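Local coordinates for D-alanyl transferase DltD (Enterococcus faecalis, PDB 6O93), which probably takes part in adding D-alanine to lipoteichoic acid in the cell wall of this Gram-positive bacterium, at residues A16-A21 against S50-F55; T82-I87 against F276-E281; Q129-L134 against M161-N166; Y143-L148 against A165-G170. All blocks are in the same frame, centred on the assembly; numbering follows the deposited sequence.

The four contacts show how small apolar patches hold a fold together, two within the alpha/beta part and two within a helical insertion. Contact 1 lies near the probable active site, the side chain of Ser50 being about 9 Å from the bound sodium ion. Contact 2, its centre 22 Å from that of contact 1, pairs two helices, one resting on the central parallel sheet. Contacts 3 and 4 belong to the insertion between the third and fourth strands; their centres are 8 Å apart and both use helix 158-168. The two parts join where contact 2 touches both: Met85 CE packs 3.7 Å from Trp130 CE3, and Ala278 CB sits 4.2 Å from Leu144 CD2.

Contact 1: A16-A21 against S50-F55; sequences ASTSMA and SRFSAF
Met20 and Ser50 bring the two backbones together, with 7.7 Å between Met20 CA and Ser50 CA. The 16-21 segment comes off the end of helix 10-17; its partner, 50-55, is an irregular loop following strand 40-44. No hydrogen bond spans them, and the join rests on packing, partly of a side chain against backbone. The turn that presents Met20 is secured by Ser19: its OG donates to Ala16 O at 3.0 Å and accepts from Ala21 N at 3.1 Å, the latter forming an ST turn. Met20 itself takes up left-handed helical backbone angles (phi 55°, psi 30°), and its side chain leads across to the loop. A bend about the CG-SD bond (chi3 62°) lays the thioether end along Ser50, with Met20 SD 3.5 Å from Ser50 N and Met20 CE 3.8 Å from Ser50 CB. The Ser50 hydroxyl is hydrogen-bonded to Ser47 O. The loop lies near the probable active site of an SGNH-hydrolase-like fold, where the segment after the first strand probably carries the nucleophile: Ser47, His349 and Asp346 have geometry consistent with a Ser-His-Asp triad, and Ser46, Glu48 and Ser104 form the sodium site. Further along, the far end of the Phe52 ring meets Thr18, Phe52 CZ lying 4.0 Å from Thr18 CB in an oblique approach. Phe52 also stacks on His56 and rests against Leu72 of strand 69-73, the same residue that Met20 touches, while the Thr18 carbonyl oxygen is held by Arg203.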
loop_
_atom_site.group_PDB
_atom_site.type_symbol
_atom_site.label_atom_id
_atom_site.label_comp_id
_atom_site.label_asym_id
_atom_site.label_seq_id
_atom_site.Cartn_x
_atom_site.Cartn_y
_atom_site.Cartn_z
ATOM N N ALA A 16 6.056 -5.923 15.144
ATOM C CA ALA A 16 5.533 -6.226 13.817
ATOM C C ALA A 16 5.137 -4.980 13.035
ATOM O O ALA A 16 5.075 -5.033 11.801
ATOM C CB ALA A 16 4.326 -7.157 13.933
ATOM N N SER A 17 4.877 -3.861 13.718
ATOM C CA SER A 17 4.352 -2.681 13.042
ATOM C C SER A 17 5.320 -2.147 11.994
ATOM O O SER A 17 4.885 -1.551 11.001
ATOM C CB SER A 17 4.025 -1.591 14.065
ATOM O OG SER A 17 5.202 -1.069 14.652
ATOM N N THR A 18 6.625 -2.345 12.191
ATOM C CA THR A 18 7.639 -1.855 11.265
ATOM C C THR A 18 8.326 -2.978 10.499
ATOM O O THR A 18 9.293 -2.717 9.773
ATOM C CB THR A 18 8.691 -1.039 12.015
ATOM O OG1 THR A 18 9.392 -1.892 12.928
ATOM C CG2 THR A 18 8.040 0.108 12.783
ATOM N N SER A 19 7.853 -4.218 10.638
ATOM C CA SER A 19 8.544 -5.356 10.041
ATOM C C SER A 19 8.237 -5.508 8.559
ATOM O O SER A 19 9.088 -5.993 7.806
ATOM C CB SER A 19 8.163 -6.642 10.773
ATOM O OG SER A 19 6.835 -7.028 10.459
ATOM N N MET A 20 7.043 -5.104 8.121
ATOM C CA MET A 20 6.597 -5.358 6.751
ATOM C C MET A 20 6.667 -6.848 6.427
ATOM O O MET A 20 6.873 -7.243 5.277
ATOM C CB MET A 20 7.414 -4.543 5.746
ATOM C CG MET A 20 7.212 -3.038 5.872
ATOM S SD MET A 20 8.370 -2.076 4.879
ATOM C CE MET A 20 7.954 -2.616 3.219
ATOM N N ALA A 21 6.496 -7.681 7.445
ATOM C CA ALA A 21 6.604 -9.124 7.270
ATOM C C ALA A 21 5.481 -9.623 6.367
ATOM O O ALA A 21 4.305 -9.411 6.689
ATOM C CB ALA A 21 6.548 -9.827 8.624
ATOM N N SER A 50 9.662 0.729 3.168
ATOM C CA SER A 50 10.892 0.305 3.824
ATOM C C SER A 50 11.991 1.360 3.785
ATOM O O SER A 50 13.048 1.150 4.391
ATOM C CB SER A 50 11.413 -0.986 3.184
ATOM O OG SER A 50 11.794 -0.769 1.835
ATOM N N ARG A 51 11.771 2.482 3.099
ATOM C CA ARG A 51 12.777 3.539 2.992
ATOM C C ARG A 51 12.807 4.319 4.304
ATOM O O ARG A 51 12.302 5.438 4.423
ATOM C CB ARG A 51 12.481 4.442 1.803
ATOM C CG ARG A 51 13.181 4.017 0.524
ATOM C CD ARG A 51 12.867 2.579 0.148
ATOM N NE ARG A 51 13.552 2.191 -1.080
ATOM C CZ ARG A 51 13.416 1.013 -1.679
ATOM N NH1 ARG A 51 12.612 0.088 -1.171
ATOM N NH2 ARG A 51 14.084 0.762 -2.796
ATOM N N PHE A 52 13.428 3.706 5.304
ATOM C CA PHE A 52 13.479 4.286 6.635
ATOM C C PHE A 52 14.564 5.351 6.731
ATOM O O PHE A 52 15.607 5.279 6.074
ATOM C CB PHE A 52 13.729 3.199 7.682
ATOM C CG PHE A 52 12.472 2.631 8.278
ATOM C CD1 PHE A 52 11.504 2.051 7.474
ATOM C CD2 PHE A 52 12.263 2.670 9.648
ATOM C CE1 PHE A 52 10.347 1.528 8.024
ATOM C CE2 PHE A 52 11.111 2.147 10.203
ATOM C CZ PHE A 52 10.152 1.574 9.390
ATOM N N SER A 53 14.296 6.352 7.561
ATOM C CA SER A 53 15.273 7.364 7.939
ATOM C C SER A 53 14.744 8.047 9.192
ATOM O O SER A 53 13.702 7.669 9.733
ATOM C CB SER A 53 15.516 8.367 6.807
ATOM O OG SER A 53 14.400 9.224 6.635
ATOM N N ALA A 54 15.469 9.068 9.653
ATOM C CA ALA A 54 15.020 9.818 10.819
ATOM C C ALA A 54 13.664 10.475 10.590
ATOM O O ALA A 54 12.981 10.816 11.560
ATOM C CB ALA A 54 16.056 10.881 11.189
ATOM N N PHE A 55 13.257 10.643 9.333
ATOM C CA PHE A 55 12.034 11.354 8.990
ATOM C C PHE A 55 10.933 10.430 8.499
ATOM O O PHE A 55 9.871 10.913 8.091
ATOM C CB PHE A 55 12.352 12.417 7.937
ATOM C CG PHE A 55 13.611 13.168 8.230
ATOM C CD1 PHE A 55 13.592 14.277 9.055
ATOM C CD2 PHE A 55 14.821 12.739 7.715
ATOM C CE1 PHE A 55 14.755 14.958 9.346
ATOM C CE2 PHE A 55 15.985 13.415 8.002
ATOM C CZ PHE A 55 15.953 14.526 8.821
#

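Contact 2: T82-I87 against F276-E281; sequences TQAMVI and FQAALE
Ala279 and Ala84 are the residues most deeply engaged, and they show how small side chains allow helices to pair closely: Ala84 CA and Ala279 CA stand just 4.1 Å apart, which the two alanines permit. Helices 82-87 and 276-281 run nearly parallel, their axes 14° apart and 8.1 Å from one another at closest approach. The methyl of Ala84 is pressed against the backbone of the other helix as much as against its side chains: Ala84 CB lies 3.7 Å from Ala279 N and 3.8 Å from Ala279 CA, with Ala278 CB at 4.0 Å from the same methyl and Ala279 CB at 4.2 Å. One turn further on, Ile87 supplies the third piece. Its CG1 branch stands beside the backbone N and runs on extended (chi2 163°), carrying CD1 to 4.2 Å from Ala279 CB, so the Ala279 methyl is touched by both Ala84 and Ile87. Ile87 also rests on Phe44, while Leu280 and Phe276 pack on helix 309-324. Such co-directional helices flanking a parallel sheet, helix 80-90 resting on strand 40-44 and joining strands 69-73 and 98-102, are characteristic of the layered alpha/beta architecture of the SGNH-hydrolase clan.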
loop_
_atom_site.group_PDB
_atom_site.type_symbol
_atom_site.label_atom_id
_atom_site.label_comp_id
_atom_site.label_asym_id
_atom_site.label_seq_id
_atom_site.Cartn_x
_atom_site.Cartn_y
_atom_site.Cartn_z
ATOM N N THR A 82 -4.298 -7.033 -3.998
ATOM C CA THR A 82 -3.816 -7.638 -2.761
ATOM C C THR A 82 -4.312 -6.864 -1.547
ATOM O O THR A 82 -4.797 -7.453 -0.573
ATOM C CB THR A 82 -2.287 -7.690 -2.766
ATOM O OG1 THR A 82 -1.833 -8.577 -3.795
ATOM C CG2 THR A 82 -1.759 -8.164 -1.418
ATOM N N GLN A 83 -4.196 -5.535 -1.589
ATOM C CA GLN A 83 -4.562 -4.716 -0.439
ATOM C C GLN A 83 -6.062 -4.751 -0.177
ATOM O O GLN A 83 -6.487 -4.693 0.983
ATOM C CB GLN A 83 -4.092 -3.277 -0.653
ATOM C CG GLN A 83 -2.579 -3.121 -0.758
ATOM C CD GLN A 83 -1.870 -3.369 0.561
ATOM O OE1 GLN A 83 -2.451 -3.908 1.500
ATOM N NE2 GLN A 83 -0.606 -2.966 0.638
ATOM N N ALA A 84 -6.876 -4.841 -1.230
ATOM C CA ALA A 84 -8.320 -4.923 -1.035
ATOM C C ALA A 84 -8.688 -6.126 -0.175
ATOM O O ALA A 84 -9.591 -6.046 0.667
ATOM C CB ALA A 84 -9.030 -4.988 -2.388
ATOM N N MET A 85 -7.993 -7.248 -0.361
ATOM C CA MET A 85 -8.260 -8.428 0.452
ATOM C C MET A 85 -7.676 -8.285 1.852
ATOM O O MET A 85 -8.259 -8.794 2.818
ATOM C CB MET A 85 -7.701 -9.676 -0.236
ATOM C CG MET A 85 -8.138 -10.987 0.404
ATOM S SD MET A 85 -9.928 -11.254 0.342
ATOM C CE MET A 85 -10.195 -11.367 -1.429
ATOM N N VAL A 86 -6.539 -7.600 1.980
ATOM C CA VAL A 86 -5.996 -7.286 3.300
ATOM C C VAL A 86 -6.999 -6.461 4.094
ATOM O O VAL A 86 -7.261 -6.729 5.273
ATOM C CB VAL A 86 -4.650 -6.550 3.161
ATOM C CG1 VAL A 86 -4.183 -6.018 4.513
ATOM C CG2 VAL A 86 -3.602 -7.466 2.550
ATOM N N ILE A 87 -7.576 -5.441 3.454
ATOM C CA ILE A 87 -8.549 -4.584 4.127
ATOM C C ILE A 87 -9.785 -5.385 4.510
ATOM O O ILE A 87 -10.264 -5.318 5.648
ATOM C CB ILE A 87 -8.914 -3.387 3.230
ATOM C CG1 ILE A 87 -7.696 -2.485 3.028
ATOM C CG2 ILE A 87 -10.073 -2.606 3.833
ATOM C CD1 ILE A 87 -7.831 -1.520 1.867
ATOM N N PHE A 276 -7.899 -0.776 -7.775
ATOM C CA PHE A 276 -7.927 0.314 -6.807
ATOM C C PHE A 276 -9.348 0.586 -6.339
ATOM O O PHE A 276 -9.582 0.846 -5.153
ATOM C CB PHE A 276 -7.306 1.562 -7.431
ATOM C CG PHE A 276 -7.270 2.749 -6.517
ATOM C CD1 PHE A 276 -6.728 2.648 -5.246
ATOM C CD2 PHE A 276 -7.755 3.973 -6.938
ATOM C CE1 PHE A 276 -6.687 3.743 -4.409
ATOM C CE2 PHE A 276 -7.710 5.074 -6.103
ATOM C CZ PHE A 276 -7.177 4.957 -4.838
ATOM N N GLN A 277 -10.314 0.527 -7.260
ATOM C CA GLN A 277 -11.713 0.682 -6.878
ATOM C C GLN A 277 -12.124 -0.379 -5.868
ATOM O O GLN A 277 -12.909 -0.105 -4.951
ATOM C CB GLN A 277 -12.601 0.615 -8.121
ATOM C CG GLN A 277 -14.088 0.784 -7.841
ATOM C CD GLN A 277 -14.418 2.147 -7.263
ATOM O OE1 GLN A 277 -13.551 3.012 -7.150
ATOM N NE2 GLN A 277 -15.679 2.345 -6.897
ATOM N N ALA A 278 -11.609 -1.601 -6.018
ATOM C CA ALA A 278 -11.939 -2.657 -5.068
ATOM C C ALA A 278 -11.498 -2.281 -3.660
ATOM O O ALA A 278 -12.233 -2.502 -2.690
ATOM C CB ALA A 278 -11.296 -3.975 -5.501
ATOM N N ALA A 279 -10.301 -1.706 -3.527
ATOM C CA ALA A 279 -9.831 -1.277 -2.215
ATOM C C ALA A 279 -10.671 -0.126 -1.680
ATOM O O ALA A 279 -10.946 -0.057 -0.476
ATOM C CB ALA A 279 -8.358 -0.878 -2.293
ATOM N N LEU A 280 -11.097 0.782 -2.560
ATOM C CA LEU A 280 -11.915 1.911 -2.129
ATOM C C LEU A 280 -13.270 1.449 -1.605
ATOM O O LEU A 280 -13.760 1.966 -0.593
ATOM C CB LEU A 280 -12.097 2.895 -3.284
ATOM C CG LEU A 280 -10.835 3.609 -3.769
ATOM C CD1 LEU A 280 -11.144 4.440 -5.007
ATOM C CD2 LEU A 280 -10.249 4.481 -2.666
ATOM N N GLU A 281 -13.895 0.480 -2.280
ATOM C CA GLU A 281 -15.184 -0.020 -1.814
ATOM C C GLU A 281 -15.055 -0.686 -0.449
ATOM O O GLU A 281 -15.922 -0.515 0.415
ATOM C CB GLU A 281 -15.779 -0.992 -2.836
ATOM C CG GLU A 281 -17.062 -1.668 -2.352
ATOM C CD GLU A 281 -17.881 -2.283 -3.475
ATOM O OE1 GLU A 281 -17.579 -2.022 -4.659
ATOM O OE2 GLU A 281 -18.834 -3.030 -3.171
#

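Contact 3: Q129-L134 against M161-N166; sequences QWLANL and METLAN
Within the helical insertion that separates strand 98-102 from strand 289-294, Trp130 and Leu131 of helix 124-132 pack on Thr163 and Leu164 of helix 158-168. Leu131 and Thr163 reach toward each other tip to tip, with Leu131 CD1 4.1 Å from Thr163 CG2. The rotation of the threonine divides its two branches between separate tasks: CG2 stands anti to the backbone N and faces the leucine, whereas OG1, beside that N (chi1 -58°), hydrogen-bonds to Val159 O in the preceding turn. The polar branch is thus satisfied within its own helix and the apolar one is left for the interface. Trp130 and Leu164 cross at about a right angle, and one methyl, Leu164 CD2, meets the six-membered ring 4.1 Å from both Trp130 CZ3 and Trp130 CH2, coming in obliquely. This is helix-to-helix packing in a buried apolar cluster, to which helix 139-148 adds Leu148 and helix 175-195 adds Phe181. The second methyl of Leu131, CD2, lies 3.6 Å above one face of the Trp130 indole, toward its rim, and also comes within 4.3 Å of Leu164 CD2. It therefore bridges the tryptophan and the opposing helix. The indole N-H is taken up by Asp141, which ties the ring to helix 139-148, and His88 of helix 80-90 meets Trp130 edge-to-face.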
loop_
_atom_site.group_PDB
_atom_site.type_symbol
_atom_site.label_atom_id
_atom_site.label_comp_id
_atom_site.label_asym_id
_atom_site.label_seq_id
_atom_site.Cartn_x
_atom_site.Cartn_y
_atom_site.Cartn_z
ATOM N N GLN A 129 -11.526 -17.031 3.811
ATOM C CA GLN A 129 -12.361 -16.379 4.814
ATOM C C GLN A 129 -13.421 -15.504 4.155
ATOM O O GLN A 129 -14.586 -15.504 4.570
ATOM C CB GLN A 129 -11.491 -15.547 5.754
ATOM C CG GLN A 129 -12.259 -14.837 6.858
ATOM C CD GLN A 129 -11.429 -13.775 7.548
ATOM O OE1 GLN A 129 -10.668 -13.049 6.905
ATOM N NE2 GLN A 129 -11.566 -13.682 8.866
ATOM N N TRP A 130 -13.030 -14.751 3.126
ATOM C CA TRP A 130 -13.973 -13.885 2.426
ATOM C C TRP A 130 -15.137 -14.687 1.853
ATOM O O TRP A 130 -16.303 -14.304 2.001
ATOM C CB TRP A 130 -13.228 -13.111 1.334
ATOM C CG TRP A 130 -14.074 -12.599 0.203
ATOM C CD1 TRP A 130 -15.134 -11.741 0.289
ATOM C CD2 TRP A 130 -13.907 -12.892 -1.191
ATOM N NE1 TRP A 130 -15.641 -11.490 -0.966
ATOM C CE2 TRP A 130 -14.906 -12.185 -1.891
ATOM C CE3 TRP A 130 -13.011 -13.687 -1.914
ATOM C CZ2 TRP A 130 -15.036 -12.252 -3.279
ATOM C CZ3 TRP A 130 -13.143 -13.752 -3.293
ATOM C CH2 TRP A 130 -14.146 -13.037 -3.960
ATOM N N LEU A 131 -14.841 -15.819 1.208
ATOM C CA LEU A 131 -15.902 -16.612 0.595
ATOM C C LEU A 131 -16.729 -17.358 1.634
ATOM O O LEU A 131 -17.938 -17.536 1.446
ATOM C CB LEU A 131 -15.308 -17.596 -0.412
ATOM C CG LEU A 131 -14.625 -16.948 -1.619
ATOM C CD1 LEU A 131 -13.861 -17.982 -2.421
ATOM C CD2 LEU A 131 -15.649 -16.240 -2.494
ATOM N N ALA A 132 -16.108 -17.789 2.734
ATOM C CA ALA A 132 -16.839 -18.542 3.748
ATOM C C ALA A 132 -17.897 -17.681 4.428
ATOM O O ALA A 132 -18.979 -18.174 4.769
ATOM C CB ALA A 132 -15.865 -19.108 4.783
ATOM N N ASN A 133 -17.608 -16.396 4.629
ATOM C CA ASN A 133 -18.498 -15.498 5.352
ATOM C C ASN A 133 -19.411 -14.698 4.433
ATOM O O ASN A 133 -20.134 -13.818 4.909
ATOM C CB ASN A 133 -17.681 -14.540 6.222
ATOM C CG ASN A 133 -16.842 -15.263 7.252
ATOM O OD1 ASN A 133 -17.241 -16.303 7.773
ATOM N ND2 ASN A 133 -15.673 -14.717 7.550
ATOM N N LEU A 134 -19.399 -14.979 3.136
ATOM C CA LEU A 134 -20.201 -14.212 2.192
ATOM C C LEU A 134 -21.670 -14.601 2.320
ATOM O O LEU A 134 -22.041 -15.752 2.061
ATOM C CB LEU A 134 -19.694 -14.455 0.773
ATOM C CG LEU A 134 -19.964 -13.373 -0.270
ATOM C CD1 LEU A 134 -19.396 -12.034 0.176
ATOM C CD2 LEU A 134 -19.365 -13.789 -1.602
ATOM N N MET A 161 -12.000 -21.813 -8.150
ATOM C CA MET A 161 -12.409 -21.372 -9.480
ATOM C C MET A 161 -13.893 -21.619 -9.708
ATOM O O MET A 161 -14.592 -20.775 -10.282
ATOM C CB MET A 161 -11.579 -22.087 -10.548
ATOM C CG MET A 161 -10.150 -21.576 -10.662
ATOM S SD MET A 161 -10.065 -19.887 -11.293
ATOM C CE MET A 161 -10.514 -20.141 -13.009
ATOM N N GLU A 162 -14.393 -22.773 -9.265
ATOM C CA GLU A 162 -15.813 -23.066 -9.417
ATOM C C GLU A 162 -16.660 -22.104 -8.594
ATOM O O GLU A 162 -17.720 -21.655 -9.045
ATOM C CB GLU A 162 -16.085 -24.516 -9.019
ATOM C CG GLU A 162 -15.456 -25.521 -9.970
ATOM C CD GLU A 162 -15.575 -26.957 -9.494
ATOM O OE1 GLU A 162 -15.689 -27.186 -8.269
ATOM O OE2 GLU A 162 -15.550 -27.859 -10.356
ATOM N N THR A 163 -16.203 -21.767 -7.387
ATOM C CA THR A 163 -16.932 -20.812 -6.561
ATOM C C THR A 163 -16.928 -19.423 -7.189
ATOM O O THR A 163 -17.959 -18.740 -7.210
ATOM C CB THR A 163 -16.325 -20.768 -5.158
ATOM O OG1 THR A 163 -16.366 -22.077 -4.575
ATOM C CG2 THR A 163 -17.089 -19.789 -4.270
ATOM N N LEU A 164 -15.779 -18.986 -7.709
ATOM C CA LEU A 164 -15.705 -17.663 -8.321
ATOM C C LEU A 164 -16.574 -17.576 -9.567
ATOM O O LEU A 164 -17.080 -16.495 -9.896
ATOM C CB LEU A 164 -14.253 -17.318 -8.657
ATOM C CG LEU A 164 -13.299 -17.250 -7.463
ATOM C CD1 LEU A 164 -11.900 -16.880 -7.920
ATOM C CD2 LEU A 164 -13.806 -16.267 -6.415
ATOM N N ALA A 165 -16.762 -18.694 -10.272
ATOM C CA ALA A 165 -17.645 -18.692 -11.433
ATOM C C ALA A 165 -19.083 -18.398 -11.027
ATOM O O ALA A 165 -19.788 -17.647 -11.712
ATOM C CB ALA A 165 -17.558 -20.031 -12.164
ATOM N N ASN A 166 -19.538 -18.981 -9.915
ATOM C CA ASN A 166 -20.896 -18.720 -9.450
ATOM C C ASN A 166 -21.062 -17.268 -9.020
ATOM O O ASN A 166 -22.098 -16.650 -9.293
ATOM C CB ASN A 166 -21.250 -19.665 -8.303
ATOM C CG ASN A 166 -21.247 -21.121 -8.725
ATOM O OD1 ASN A 166 -21.357 -21.438 -9.910
ATOM N ND2 ASN A 166 -21.122 -22.017 -7.753
#

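Contact 4: Y143-L148 against A165-G170; sequences YLAQRL and ANLQAG
The amide planes of Gln146 and Gln168 are turned 56° apart, but the two groups do not meet. Instead the Gln168 amide settles on the aliphatic base of Gln146: Gln168 OE1 lies 3.6 Å from Gln146 CA and 3.7 Å from Gln146 CB. Each amide has a polar partner of its own, Gln146 OE1 accepting from Lys150 NZ and Gln168 NE2 donating to Leu164 O one turn back in its helix. On the remote side of helix 143-148, the Tyr143 ring has Arg147 CG 3.4 Å above one face, offset toward the rim; Tyr143 also stacks with Tyr383, and its OH hydrogen-bonds to Asp275, with which Arg147 forms a salt bridge. Between the helices, Ala145 provides the apolar centre, its CB 3.8 Å from Leu167 CB. With chi1 at -99°, away from the usual staggered values, and chi2 at 67°, Leu167 CD2 also comes to the alanine, 4.0 Å from Ala145 CB. Gln168, extended beyond CG, crosses the same methyl, with Gln168 CG 4.0 Å from Ala145 CB. The helices thus approach with a small residue on one side, and two neighbouring residues of the other close over it. Just past the contact, Gly170 N bonds to Leu167 O at 2.9 Å, and with its positive phi the glycine ends helix 158-168. The whole is a pair of helices running in broadly opposite directions, the second closed at its C-terminus by a Schellman motif.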
loop_
_atom_site.group_PDB
_atom_site.type_symbol
_atom_site.label_atom_id
_atom_site.label_comp_id
_atom_site.label_asym_id
_atom_site.label_seq_id
_atom_site.Cartn_x
_atom_site.Cartn_y
_atom_site.Cartn_z
ATOM N N TYR A 143 -16.533 -8.301 -8.912
ATOM C CA TYR A 143 -15.312 -7.811 -9.542
ATOM C C TYR A 143 -14.090 -8.547 -9.007
ATOM O O TYR A 143 -13.203 -8.932 -9.779
ATOM C CB TYR A 143 -15.158 -6.303 -9.328
ATOM C CG TYR A 143 -13.862 -5.778 -9.901
ATOM C CD1 TYR A 143 -13.754 -5.462 -11.248
ATOM C CD2 TYR A 143 -12.736 -5.626 -9.102
ATOM C CE1 TYR A 143 -12.568 -4.995 -11.781
ATOM C CE2 TYR A 143 -11.545 -5.161 -9.627
ATOM C CZ TYR A 143 -11.469 -4.848 -10.968
ATOM O OH TYR A 143 -10.287 -4.386 -11.497
ATOM N N LEU A 144 -14.024 -8.752 -7.690
ATOM C CA LEU A 144 -12.930 -9.531 -7.118
ATOM C C LEU A 144 -12.885 -10.927 -7.725
ATOM O O LEU A 144 -11.816 -11.418 -8.102
ATOM C CB LEU A 144 -13.080 -9.618 -5.600
ATOM C CG LEU A 144 -12.704 -8.380 -4.792
ATOM C CD1 LEU A 144 -13.082 -8.580 -3.336
ATOM C CD2 LEU A 144 -11.218 -8.084 -4.923
ATOM N N ALA A 145 -14.044 -11.582 -7.827
ATOM C CA ALA A 145 -14.095 -12.918 -8.412
ATOM C C ALA A 145 -13.558 -12.913 -9.838
ATOM O O ALA A 145 -12.752 -13.773 -10.213
ATOM C CB ALA A 145 -15.530 -13.444 -8.381
ATOM N N GLN A 146 -13.996 -11.949 -10.650
ATOM C CA GLN A 146 -13.546 -11.879 -12.036
ATOM C C GLN A 146 -12.030 -11.735 -12.115
ATOM O O GLN A 146 -11.368 -12.433 -12.893
ATOM C CB GLN A 146 -14.241 -10.717 -12.749
ATOM C CG GLN A 146 -13.819 -10.514 -14.205
ATOM C CD GLN A 146 -12.633 -9.571 -14.356
ATOM O OE1 GLN A 146 -11.585 -9.952 -14.878
ATOM N NE2 GLN A 146 -12.800 -8.331 -13.908
ATOM N N ARG A 147 -11.459 -10.833 -11.314
ATOM C CA ARG A 147 -10.020 -10.598 -11.380
ATOM C C ARG A 147 -9.236 -11.810 -10.895
ATOM O O ARG A 147 -8.230 -12.189 -11.504
ATOM C CB ARG A 147 -9.649 -9.361 -10.559
ATOM C CG ARG A 147 -10.197 -8.055 -11.109
ATOM C CD ARG A 147 -9.442 -7.586 -12.351
ATOM N NE ARG A 147 -8.061 -7.215 -12.039
ATOM C CZ ARG A 147 -6.979 -7.693 -12.652
ATOM N NH1 ARG A 147 -7.078 -8.566 -13.647
ATOM N NH2 ARG A 147 -5.779 -7.278 -12.270
ATOM N N LEU A 148 -9.681 -12.433 -9.801
ATOM C CA LEU A 148 -8.921 -13.536 -9.223
ATOM C C LEU A 148 -8.792 -14.699 -10.200
ATOM O O LEU A 148 -7.753 -15.369 -10.240
ATOM C CB LEU A 148 -9.575 -14.001 -7.922
ATOM C CG LEU A 148 -9.496 -13.046 -6.731
ATOM C CD1 LEU A 148 -10.162 -13.675 -5.520
ATOM C CD2 LEU A 148 -8.061 -12.666 -6.416
ATOM N N ALA A 165 -16.762 -18.694 -10.272
ATOM C CA ALA A 165 -17.645 -18.692 -11.433
ATOM C C ALA A 165 -19.083 -18.398 -11.027
ATOM O O ALA A 165 -19.788 -17.647 -11.712
ATOM C CB ALA A 165 -17.558 -20.031 -12.164
ATOM N N ASN A 166 -19.538 -18.981 -9.915
ATOM C CA ASN A 166 -20.896 -18.720 -9.450
ATOM C C ASN A 166 -21.062 -17.268 -9.020
ATOM O O ASN A 166 -22.098 -16.650 -9.293
ATOM C CB ASN A 166 -21.250 -19.665 -8.303
ATOM C CG ASN A 166 -21.247 -21.121 -8.725
ATOM O OD1 ASN A 166 -21.357 -21.438 -9.910
ATOM N ND2 ASN A 166 -21.122 -22.017 -7.753
ATOM N N LEU A 167 -20.057 -16.705 -8.345
ATOM C CA LEU A 167 -20.127 -15.302 -7.950
ATOM C C LEU A 167 -20.336 -14.405 -9.162
ATOM O O LEU A 167 -21.190 -13.510 -9.149
ATOM C CB LEU A 167 -18.855 -14.899 -7.205
ATOM C CG LEU A 167 -18.935 -14.888 -5.677
ATOM C CD1 LEU A 167 -19.126 -16.296 -5.125
ATOM C CD2 LEU A 167 -17.688 -14.240 -5.099
ATOM N N GLN A 168 -19.557 -14.628 -10.224
ATOM C CA GLN A 168 -19.711 -13.823 -11.430
ATOM C C GLN A 168 -21.098 -13.988 -12.031
ATOM O O GLN A 168 -21.623 -13.056 -12.650
ATOM C CB GLN A 168 -18.639 -14.196 -12.453
ATOM C CG GLN A 168 -17.225 -13.855 -12.013
ATOM C CD GLN A 168 -16.175 -14.361 -12.980
ATOM O OE1 GLN A 168 -15.895 -13.729 -13.999
ATOM N NE2 GLN A 168 -15.592 -15.514 -12.668
ATOM N N ALA A 169 -21.709 -15.157 -11.856
ATOM C CA ALA A 169 -23.060 -15.391 -12.346
ATOM C C ALA A 169 -24.130 -14.837 -11.415
ATOM O O ALA A 169 -25.321 -15.015 -11.692
ATOM C CB ALA A 169 -23.285 -16.890 -12.559
ATOM N N GLY A 170 -23.741 -14.173 -10.329
ATOM C CA GLY A 170 -24.697 -13.599 -9.405
ATOM C C GLY A 170 -25.183 -14.532 -8.323
ATOM O O GLY A 170 -26.243 -14.280 -7.741
#